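Local coordinates for lipase (Penicillium expansum, PDB 3G7N), which hydrolyses triacylglycerols and other acylglycerol lipids, releasing free fatty acids, as a secreted alkaline lipase, at residues R13-S18 against V247-A252; V49-E54 against A119-Y124; E83-T88 against A105-I110. All coordinates share one frame; numbering follows the deposited sequence.

Contact 1: R13-S18 against V247-A252. With SO4 (sulfate ion), chain E.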
loop_
_atom_site.group_PDB
_atom_site.type_symbol
_atom_site.label_atom_id
_atom_site.label_comp_id
_atom_site.label_asym_id
_atom_site.label_seq_id
_atom_site.Cartn_x
_atom_site.Cartn_y
_atom_site.Cartn_z
ATOM N N ARG A 13 3.136 12.311 -3.281
ATOM C CA ARG A 13 1.997 12.511 -2.389
ATOM C C ARG A 13 1.715 11.257 -1.556
ATOM O O ARG A 13 1.485 11.353 -0.366
ATOM C CB ARG A 13 0.746 12.951 -3.158
ATOM C CG ARG A 13 -0.499 13.005 -2.278
ATOM C CD ARG A 13 -1.716 13.532 -3.049
ATOM N NE ARG A 13 -2.956 13.419 -2.284
ATOM C CZ ARG A 13 -3.743 12.349 -2.280
ATOM N NH1 ARG A 13 -3.424 11.265 -2.967
ATOM N NH2 ARG A 13 -4.858 12.372 -1.557
ATOM N N ALA A 14 1.731 10.102 -2.202
ATOM C CA ALA A 14 1.495 8.854 -1.497
ATOM C C ALA A 14 2.516 8.678 -0.367
ATOM O O ALA A 14 2.180 8.195 0.709
ATOM C CB ALA A 14 1.556 7.692 -2.458
ATOM N N ALA A 15 3.766 9.041 -0.631
ATOM C CA ALA A 15 4.814 8.917 0.375
ATOM C C ALA A 15 4.623 9.885 1.519
ATOM O O ALA A 15 4.854 9.535 2.671
ATOM C CB ALA A 15 6.176 9.087 -0.268
ATOM N N LYS A 16 4.150 11.104 1.209
ATOM C CA LYS A 16 3.808 12.050 2.272
ATOM C C LYS A 16 2.676 11.550 3.174
ATOM O O LYS A 16 2.750 11.643 4.382
ATOM C CB LYS A 16 3.482 13.441 1.712
ATOM C CG LYS A 16 4.709 14.135 1.111
ATOM C CD LYS A 16 4.320 15.289 0.158
ATOM C CE LYS A 16 3.691 16.446 0.873
ATOM N NZ LYS A 16 3.455 17.554 -0.106
ATOM N N LEU A 17 1.621 11.008 2.566
ATOM C CA LEU A 17 0.519 10.444 3.333
ATOM C C LEU A 17 0.982 9.271 4.184
ATOM O O LEU A 17 0.569 9.120 5.335
ATOM C CB LEU A 17 -0.603 9.990 2.399
ATOM C CG LEU A 17 -1.318 11.106 1.625
ATOM C CD1 LEU A 17 -2.318 10.511 0.666
ATOM C CD2 LEU A 17 -2.005 12.094 2.555
ATOM N N SER A 18 1.821 8.426 3.593
ATOM C CA SER A 18 2.355 7.288 4.335
ATOM C C SER A 18 3.191 7.743 5.535
ATOM O O SER A 18 3.104 7.166 6.606
ATOM C CB SER A 18 3.208 6.427 3.422
ATOM O OG SER A 18 2.457 5.816 2.383
ATOM N N VAL A 247 10.724 11.199 0.070
ATOM C CA VAL A 247 10.235 11.428 1.432
ATOM C C VAL A 247 10.833 10.402 2.383
ATOM O O VAL A 247 10.624 9.194 2.209
ATOM C CB VAL A 247 8.698 11.296 1.482
ATOM C CG1 VAL A 247 8.201 11.509 2.906
ATOM C CG2 VAL A 247 8.032 12.263 0.478
ATOM N N VAL A 248 11.532 10.864 3.411
ATOM C CA VAL A 248 11.986 9.988 4.481
ATOM C C VAL A 248 10.876 9.882 5.514
ATOM O O VAL A 248 10.329 10.889 5.968
ATOM C CB VAL A 248 13.267 10.547 5.148
ATOM C CG1 VAL A 248 13.650 9.757 6.388
ATOM C CG2 VAL A 248 14.420 10.622 4.128
ATOM N N MET A 249 10.412 8.665 5.762
ATOM C CA MET A 249 9.290 8.468 6.664
ATOM C C MET A 249 9.519 9.157 7.995
ATOM O O MET A 249 10.623 9.081 8.554
ATOM C CB MET A 249 9.001 6.979 6.865
ATOM C CG MET A 249 8.547 6.263 5.596
ATOM S SD MET A 249 7.021 6.934 4.886
ATOM C CE MET A 249 7.535 7.337 3.226
ATOM N N LEU A 250 8.454 9.765 8.519
ATOM C CA LEU A 250 8.443 10.555 9.744
ATOM C C LEU A 250 8.922 11.991 9.608
ATOM O O LEU A 250 8.718 12.783 10.538
ATOM C CB LEU A 250 9.150 9.850 10.903
ATOM C CG LEU A 250 8.377 8.718 11.551
ATOM C CD1 LEU A 250 9.312 7.918 12.466
ATOM C CD2 LEU A 250 7.191 9.258 12.330
ATOM N N THR A 251 9.406 12.379 8.434
ATOM C CA THR A 251 9.978 13.718 8.277
ATOM C C THR A 251 9.103 14.667 7.460
ATOM O O THR A 251 9.430 15.838 7.301
ATOM C CB THR A 251 11.379 13.677 7.645
ATOM O OG1 THR A 251 11.264 13.392 6.253
ATOM C CG2 THR A 251 12.274 12.662 8.348
ATOM N N ALA A 252 8.030 14.148 6.872
ATOM C CA ALA A 252 7.132 14.964 6.070
ATOM C C ALA A 252 6.289 15.936 6.901
ATOM O O ALA A 252 5.750 16.888 6.344
ATOM C CB ALA A 252 6.232 14.087 5.197
HETATM S S SO4 E . 4.173 20.333 1.804
HETATM O O1 SO4 E . 4.818 19.822 3.011
HETATM O O2 SO4 E . 2.946 19.611 1.440
HETATM O O3 SO4 E . 3.871 21.760 1.956
HETATM O O4 SO4 E . 5.133 20.235 0.699
#

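Contact 2: V49-E54 against A119-Y124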
loop_
_atom_site.group_PDB
_atom_site.type_symbol
_atom_site.label_atom_id
_atom_site.label_comp_id
_atom_site.label_asym_id
_atom_site.label_seq_id
_atom_site.Cartn_x
_atom_site.Cartn_y
_atom_site.Cartn_z
ATOM N N VAL A 49 -8.779 6.624 7.976
ATOM C CA VAL A 49 -9.714 6.745 6.855
ATOM C C VAL A 49 -10.213 8.166 6.810
ATOM O O VAL A 49 -10.342 8.824 7.848
ATOM C CB VAL A 49 -10.917 5.786 7.005
ATOM C CG1 VAL A 49 -11.810 5.867 5.765
ATOM C CG2 VAL A 49 -10.411 4.354 7.185
ATOM N N GLY A 50 -10.339 8.711 5.607
ATOM C CA GLY A 50 -10.904 10.055 5.490
ATOM C C GLY A 50 -11.138 10.409 4.039
ATOM O O GLY A 50 -11.330 9.531 3.213
ATOM N N TYR A 51 -11.241 11.706 3.776
ATOM C CA TYR A 51 -11.602 12.183 2.443
ATOM C C TYR A 51 -10.758 13.395 2.089
ATOM O O TYR A 51 -10.352 14.173 2.950
ATOM C CB TYR A 51 -13.100 12.527 2.354
ATOM C CG TYR A 51 -13.525 13.663 3.222
ATOM C CD1 TYR A 51 -13.528 14.964 2.735
ATOM C CD2 TYR A 51 -13.876 13.463 4.550
ATOM C CE1 TYR A 51 -13.885 16.031 3.544
ATOM C CE2 TYR A 51 -14.192 14.524 5.385
ATOM C CZ TYR A 51 -14.200 15.811 4.877
ATOM O OH TYR A 51 -14.516 16.876 5.702
ATOM N N SER A 52 -10.528 13.548 0.788
ATOM C CA SER A 52 -9.842 14.719 0.239
ATOM C C SER A 52 -10.821 15.466 -0.658
ATOM O O SER A 52 -11.138 15.007 -1.739
ATOM C CB SER A 52 -8.663 14.267 -0.605
ATOM O OG SER A 52 -8.107 15.412 -1.270
ATOM N N THR A 53 -11.181 16.677 -0.235
ATOM C CA THR A 53 -11.990 17.576 -1.067
ATOM C C THR A 53 -11.222 18.003 -2.325
ATOM O O THR A 53 -11.774 17.983 -3.425
ATOM C CB THR A 53 -12.398 18.829 -0.278
ATOM O OG1 THR A 53 -13.011 18.439 0.957
ATOM C CG2 THR A 53 -13.366 19.671 -1.085
ATOM N N GLU A 54 -9.909 18.178 -2.187
ATOM C CA GLU A 54 -9.034 18.558 -3.291
ATOM C C GLU A 54 -9.017 17.490 -4.369
ATOM O O GLU A 54 -9.128 17.792 -5.558
ATOM C CB GLU A 54 -7.618 18.828 -2.779
ATOM C CG GLU A 54 -6.650 19.253 -3.871
ATOM C CD GLU A 54 -5.255 19.521 -3.344
ATOM O OE1 GLU A 54 -5.129 19.958 -2.178
ATOM O OE2 GLU A 54 -4.288 19.102 -4.017
ATOM N N ALA A 119 -21.604 7.500 1.066
ATOM C CA ALA A 119 -22.946 8.078 1.170
ATOM C C ALA A 119 -22.912 9.602 1.225
ATOM O O ALA A 119 -23.790 10.272 0.665
ATOM C CB ALA A 119 -23.671 7.519 2.366
ATOM N N LYS A 120 -21.904 10.163 1.882
ATOM C CA LYS A 120 -21.771 11.598 2.020
ATOM C C LYS A 120 -21.124 12.247 0.804
ATOM O O LYS A 120 -21.441 13.399 0.459
ATOM C CB LYS A 120 -20.985 11.938 3.291
ATOM C CG LYS A 120 -20.979 13.398 3.666
ATOM C CD LYS A 120 -20.736 13.578 5.171
ATOM C CE LYS A 120 -20.548 15.047 5.558
ATOM N NZ LYS A 120 -21.605 15.940 4.998
ATOM N N TYR A 121 -20.207 11.519 0.160
ATOM C CA TYR A 121 -19.439 12.032 -0.971
ATOM C C TYR A 121 -19.533 11.049 -2.152
ATOM O O TYR A 121 -18.566 10.359 -2.481
ATOM C CB TYR A 121 -17.968 12.239 -0.576
ATOM C CG TYR A 121 -17.780 13.133 0.629
ATOM C CD1 TYR A 121 -17.891 14.511 0.516
ATOM C CD2 TYR A 121 -17.443 12.599 1.865
ATOM C CE1 TYR A 121 -17.750 15.332 1.624
ATOM C CE2 TYR A 121 -17.272 13.420 2.978
ATOM C CZ TYR A 121 -17.446 14.774 2.851
ATOM O OH TYR A 121 -17.370 15.568 3.975
ATOM N N PRO A 122 -20.709 10.977 -2.801
ATOM C CA PRO A 122 -21.000 9.846 -3.671
ATOM C C PRO A 122 -20.331 9.987 -5.028
ATOM O O PRO A 122 -20.333 9.026 -5.787
ATOM C CB PRO A 122 -22.530 9.910 -3.846
ATOM C CG PRO A 122 -22.881 11.335 -3.548
ATOM C CD PRO A 122 -21.931 11.740 -2.455
ATOM N N ASP A 123 -19.727 11.141 -5.291
ATOM C CA ASP A 123 -18.951 11.351 -6.510
ATOM C C ASP A 123 -17.442 11.128 -6.334
ATOM O O ASP A 123 -16.684 11.226 -7.298
ATOM C CB ASP A 123 -19.196 12.753 -7.060
ATOM C CG ASP A 123 -18.811 13.839 -6.064
ATOM O OD1 ASP A 123 -19.255 13.784 -4.874
ATOM O OD2 ASP A 123 -18.145 14.808 -6.489
ATOM N N TYR A 124 -17.004 10.868 -5.104
ATOM C CA TYR A 124 -15.572 10.683 -4.853
ATOM C C TYR A 124 -15.114 9.291 -5.269
ATOM O O TYR A 124 -15.884 8.350 -5.290
ATOM C CB TYR A 124 -15.275 10.909 -3.371
ATOM C CG TYR A 124 -15.223 12.368 -2.953
ATOM C CD1 TYR A 124 -15.871 13.369 -3.686
ATOM C CD2 TYR A 124 -14.614 12.730 -1.765
ATOM C CE1 TYR A 124 -15.930 14.671 -3.206
ATOM C CE2 TYR A 124 -14.627 14.021 -1.309
ATOM C CZ TYR A 124 -15.256 15.001 -2.051
ATOM O OH TYR A 124 -15.283 16.306 -1.591
#

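Contact 3: E83-T88 against A105-I110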
loop_
_atom_site.group_PDB
_atom_site.type_symbol
_atom_site.label_atom_id
_atom_site.label_comp_id
_atom_site.label_asym_id
_atom_site.label_seq_id
_atom_site.Cartn_x
_atom_site.Cartn_y
_atom_site.Cartn_z
ATOM N N GLU A 83 -10.114 -14.980 4.318
ATOM C CA GLU A 83 -11.554 -14.797 4.395
ATOM C C GLU A 83 -11.818 -13.363 4.850
ATOM O O GLU A 83 -11.382 -12.966 5.931
ATOM C CB GLU A 83 -12.153 -15.795 5.394
ATOM C CG GLU A 83 -13.646 -15.631 5.628
ATOM C CD GLU A 83 -14.312 -16.910 6.114
ATOM O OE1 GLU A 83 -13.630 -17.741 6.755
ATOM O OE2 GLU A 83 -15.526 -17.077 5.858
ATOM N N LEU A 84 -12.560 -12.617 4.039
ATOM C CA LEU A 84 -12.896 -11.222 4.353
ATOM C C LEU A 84 -14.325 -10.935 3.891
ATOM O O LEU A 84 -14.689 -11.246 2.751
ATOM C CB LEU A 84 -11.927 -10.272 3.630
ATOM C CG LEU A 84 -10.444 -10.359 4.021
ATOM C CD1 LEU A 84 -9.592 -9.537 3.055
ATOM C CD2 LEU A 84 -10.202 -9.938 5.457
ATOM N N SER A 85 -15.048 -10.131 4.663
ATOM C CA SER A 85 -16.411 -9.804 4.265
ATOM C C SER A 85 -16.443 -9.059 2.939
ATOM O O SER A 85 -15.640 -8.139 2.695
ATOM C CB SER A 85 -17.124 -9.024 5.365
ATOM O OG SER A 85 -16.551 -7.736 5.545
ATOM N N GLY A 86 -17.368 -9.459 2.072
ATOM C CA GLY A 86 -17.595 -8.791 0.807
ATOM C C GLY A 86 -16.603 -9.194 -0.260
ATOM O O GLY A 86 -16.677 -8.718 -1.382
ATOM N N VAL A 87 -15.657 -10.066 0.103
ATOM C CA VAL A 87 -14.662 -10.550 -0.847
ATOM C C VAL A 87 -14.890 -12.030 -1.145
ATOM O O VAL A 87 -15.068 -12.826 -0.224
ATOM C CB VAL A 87 -13.214 -10.387 -0.304
ATOM C CG1 VAL A 87 -12.203 -10.871 -1.326
ATOM C CG2 VAL A 87 -12.963 -8.932 0.098
ATOM N N THR A 88 -14.895 -12.381 -2.426
ATOM C CA THR A 88 -14.984 -13.789 -2.818
ATOM C C THR A 88 -13.652 -14.233 -3.433
ATOM O O THR A 88 -13.362 -13.958 -4.588
ATOM C CB THR A 88 -16.143 -14.032 -3.799
ATOM O OG1 THR A 88 -17.373 -13.590 -3.202
ATOM C CG2 THR A 88 -16.262 -15.523 -4.114
ATOM N N ALA A 105 -8.268 -7.874 11.059
ATOM C CA ALA A 105 -8.623 -7.219 12.322
ATOM C C ALA A 105 -9.322 -5.878 12.096
ATOM O O ALA A 105 -10.155 -5.481 12.911
ATOM C CB ALA A 105 -7.406 -7.042 13.213
ATOM N N VAL A 106 -8.937 -5.162 11.035
ATOM C CA VAL A 106 -9.430 -3.799 10.796
ATOM C C VAL A 106 -10.365 -3.706 9.608
ATOM O O VAL A 106 -10.990 -2.661 9.397
ATOM C CB VAL A 106 -8.272 -2.786 10.623
ATOM C CG1 VAL A 106 -7.438 -2.684 11.907
ATOM C CG2 VAL A 106 -7.385 -3.153 9.426
ATOM N N HIS A 107 -10.502 -4.798 8.860
ATOM C CA HIS A 107 -11.238 -4.808 7.606
ATOM C C HIS A 107 -12.646 -4.246 7.758
ATOM O O HIS A 107 -13.067 -3.388 6.987
ATOM C CB HIS A 107 -11.294 -6.240 7.060
ATOM C CG HIS A 107 -12.051 -6.377 5.780
ATOM N ND1 HIS A 107 -13.342 -6.866 5.706
ATOM C CD2 HIS A 107 -11.637 -6.219 4.504
ATOM C CE1 HIS A 107 -13.708 -6.935 4.439
ATOM N NE2 HIS A 107 -12.681 -6.570 3.687
ATOM N N ASP A 108 -13.431 -4.818 8.669
ATOM C CA ASP A 108 -14.842 -4.435 8.755
ATOM C C ASP A 108 -15.008 -2.976 9.197
ATOM O O ASP A 108 -15.871 -2.272 8.673
ATOM C CB ASP A 108 -15.626 -5.353 9.701
ATOM C CG ASP A 108 -15.868 -6.731 9.121
ATOM O OD1 ASP A 108 -16.046 -6.841 7.896
ATOM O OD2 ASP A 108 -16.254 -7.617 9.916
ATOM N N THR A 109 -14.149 -2.519 10.101
ATOM C CA THR A 109 -14.155 -1.124 10.513
ATOM C C THR A 109 -13.880 -0.197 9.332
ATOM O O THR A 109 -14.573 0.801 9.150
ATOM C CB THR A 109 -13.131 -0.885 11.623
ATOM O OG1 THR A 109 -13.435 -1.746 12.730
ATOM C CG2 THR A 109 -13.184 0.555 12.103
ATOM N N ILE A 110 -12.887 -0.533 8.517
ATOM C CA ILE A 110 -12.537 0.293 7.373
ATOM C C ILE A 110 -13.657 0.272 6.329
ATOM O O ILE A 110 -14.068 1.335 5.853
ATOM C CB ILE A 110 -11.202 -0.172 6.769
ATOM C CG1 ILE A 110 -10.066 0.162 7.733
ATOM C CG2 ILE A 110 -10.976 0.482 5.429
ATOM C CD1 ILE A 110 -8.714 -0.433 7.370
HETATM O O HOH W 1 -14.392 -9.780 7.576
#

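Contact 1: R13-S18 against V247-A252
Ala15 meets Val247 and Met249 without any ring or planar side-chain group between them; the one such group here, the guanidinium of Arg13, belongs to the far side of helix 8-23, where Leu17 CD1 sits 3.7 Å above the centre of one face and NH2 forms salt bridges with Asp31 and Glu127. In this alpha/beta-hydrolase fold the helix lies between the central sheet, which Ala14, Ala15 and Ser18 touch through Val129, Asn157 and Leu159, and the small C-terminal hairpin of strands 243-244 and 247-248. No hydrogen bond joins the two segments themselves, which meet by van der Waals contact; next along the helix, Ser19 OG bonds Leu250 N. Val247 aims its side chain at the helix, and its CG2 branch lies 3.8 Å from Ala15 CB. The same methyl lies 3.9 Å from Lys16 CG, the lysine chain crossing the valine at about a right angle. Beyond CG the lysine bends at chi3 (68°) and leaves the hairpin, carrying NZ to within 2.6 Å of O2 of a sulfate, probably from the crystallisation liquor, in a hydrogen bond; Ser258 OG binds the same anion. Cutting Lys16 back to an alanine removes CG and the ammonium, which is likely to leave Val247 CG2 less covered and the sulfate without its charged partner. Past the type II turn from Val248 to Thr251, Ala252 CB rests near Lys16 CA. Met249, bent at chi2 (-60°), curls back over the helix: its CE methyl comes 3.5 Å from Ala15 O, while SD lies 4.0 Å from Ser18 C. Ser18 turns its hydroxyl to its own helix, OG donating to Ala14 O at 2.9 Å, tilted 35° from the carbonyl plane and from the face opposite that used by Ser18 N.

Contact 2: V49-E54 against A119-Y124
Tyr51, Tyr121 and Tyr124 carry most of this interface, which pins the end of antiparallel strand 45-52 to the exit of helix 97-120. In the alpha/beta-hydrolase sheet that helix belongs to a beta-alpha-beta crossover between the adjacent parallel strands 57-62 and 125-131, and the type I turn from Tyr121 to Tyr124 leads into the second of them. Tyr51 and Tyr121 form a face-to-face stack, evidenced by centroids 4.5 Å apart and planes at 27°. The overlap is displaced: the hydroxyl end of Tyr121 lies over the Tyr51 ring, with Tyr121 OH 3.3 Å from Tyr51 CZ, and Tyr121 CE2 covers the other end, 3.7 Å from Tyr51 CD2. Tyr51 reaches this place with CG between the backbone N and the carbonyl carbon (chi1 65°), which lifts the ring off the strand toward the turn, beside Leu117 of the helix. On the opposite face of Tyr121 lies Lys120 CG, so that ring is sandwiched between an aromatic and an aliphatic layer.

Tyr124 is more deeply buried. Its ring takes Tyr121 CB 3.5 Å above the centre of one face, and its edge is turned to the strand, where Tyr51 CB lies near the ring plane, 4.2 Å from CE2. With no hydrogen bond between the segments, the contact depends on ring packing. Farther along, Tyr124 CE2 stands 3.7 Å from Ser52 O, and the phenol oxygen finishes the contact against the backbone, Tyr124 OH lying 3.6 Å from Thr53 CA.

Contact 3: E83-T88 against A105-I110
The loop passes the helix with Leu84 CA 7.4 Å from His107 CA and Ser85 CA 7.2 Å from Asp108 CA, then reverses in a type II turn from Leu84 to Val87 whose positive phi (81°) falls on Gly86. His107 buries the largest area of any residue here. With CG anti to the backbone N (chi1 179°), its imidazole extends from the helix toward the turn. Leu84 CB lies over one face in a CH-pi contact, 3.9 Å from the ring centroid and 18° off the normal, and Leu84 CD2 continues the cover toward CG and CD2 of the ring. Val87 CG2 approaches NE2 obliquely and more loosely. Elsewhere the imidazole meets Trp103 with the ring planes steeply inclined, and touches Ala144 and Asn148. The histidine thus fills the space where the loop between strands 79-80 and 95-96 meets helices 97-120 and 133-148, two helices of the alpha/beta-hydrolase fold. Asn148 ND2 also donates to Ser85 O, so helix 133-148 holds the loop by a polar bond as well as by packing. Toward solvent the contact becomes polar. Ser85 OG donates to Asp108 OD1 at 2.6 Å, arriving nearly in line with the C-O bond of the acceptor. A water adds a second path, accepting from Ser85 N at 3.0 Å and donating weakly to Asp108 OD1. His107 ND1 sends a weak bond to the same oxygen, 3.5 Å from ND1 to OD1. Three donors therefore converge on Asp108 OD1, one strong and two weak, which would favour a charged carboxylate.

Along the chain the three contacts are nested: contact 3 falls within the loop closed by contact 2, which falls within that closed by contact 1. Contacts 2 and 3 share helix 97-120 and touch through Val49 CG2 and Ile110 CG1, 4.2 Å apart. Contacts 1 and 2 do not touch, their nearest atoms being about 4 Å apart, but Asp31 serves both, through Arg13 and Ser52. Contacts 1 and 3 lie on opposite sides of the chain's centre, with centres 27 Å apart. Only contact 1 approaches the catalytic residues: the Met249 side chain is about 7 Å from that of the nucleophile Ser132 and about 8 Å from that of His241.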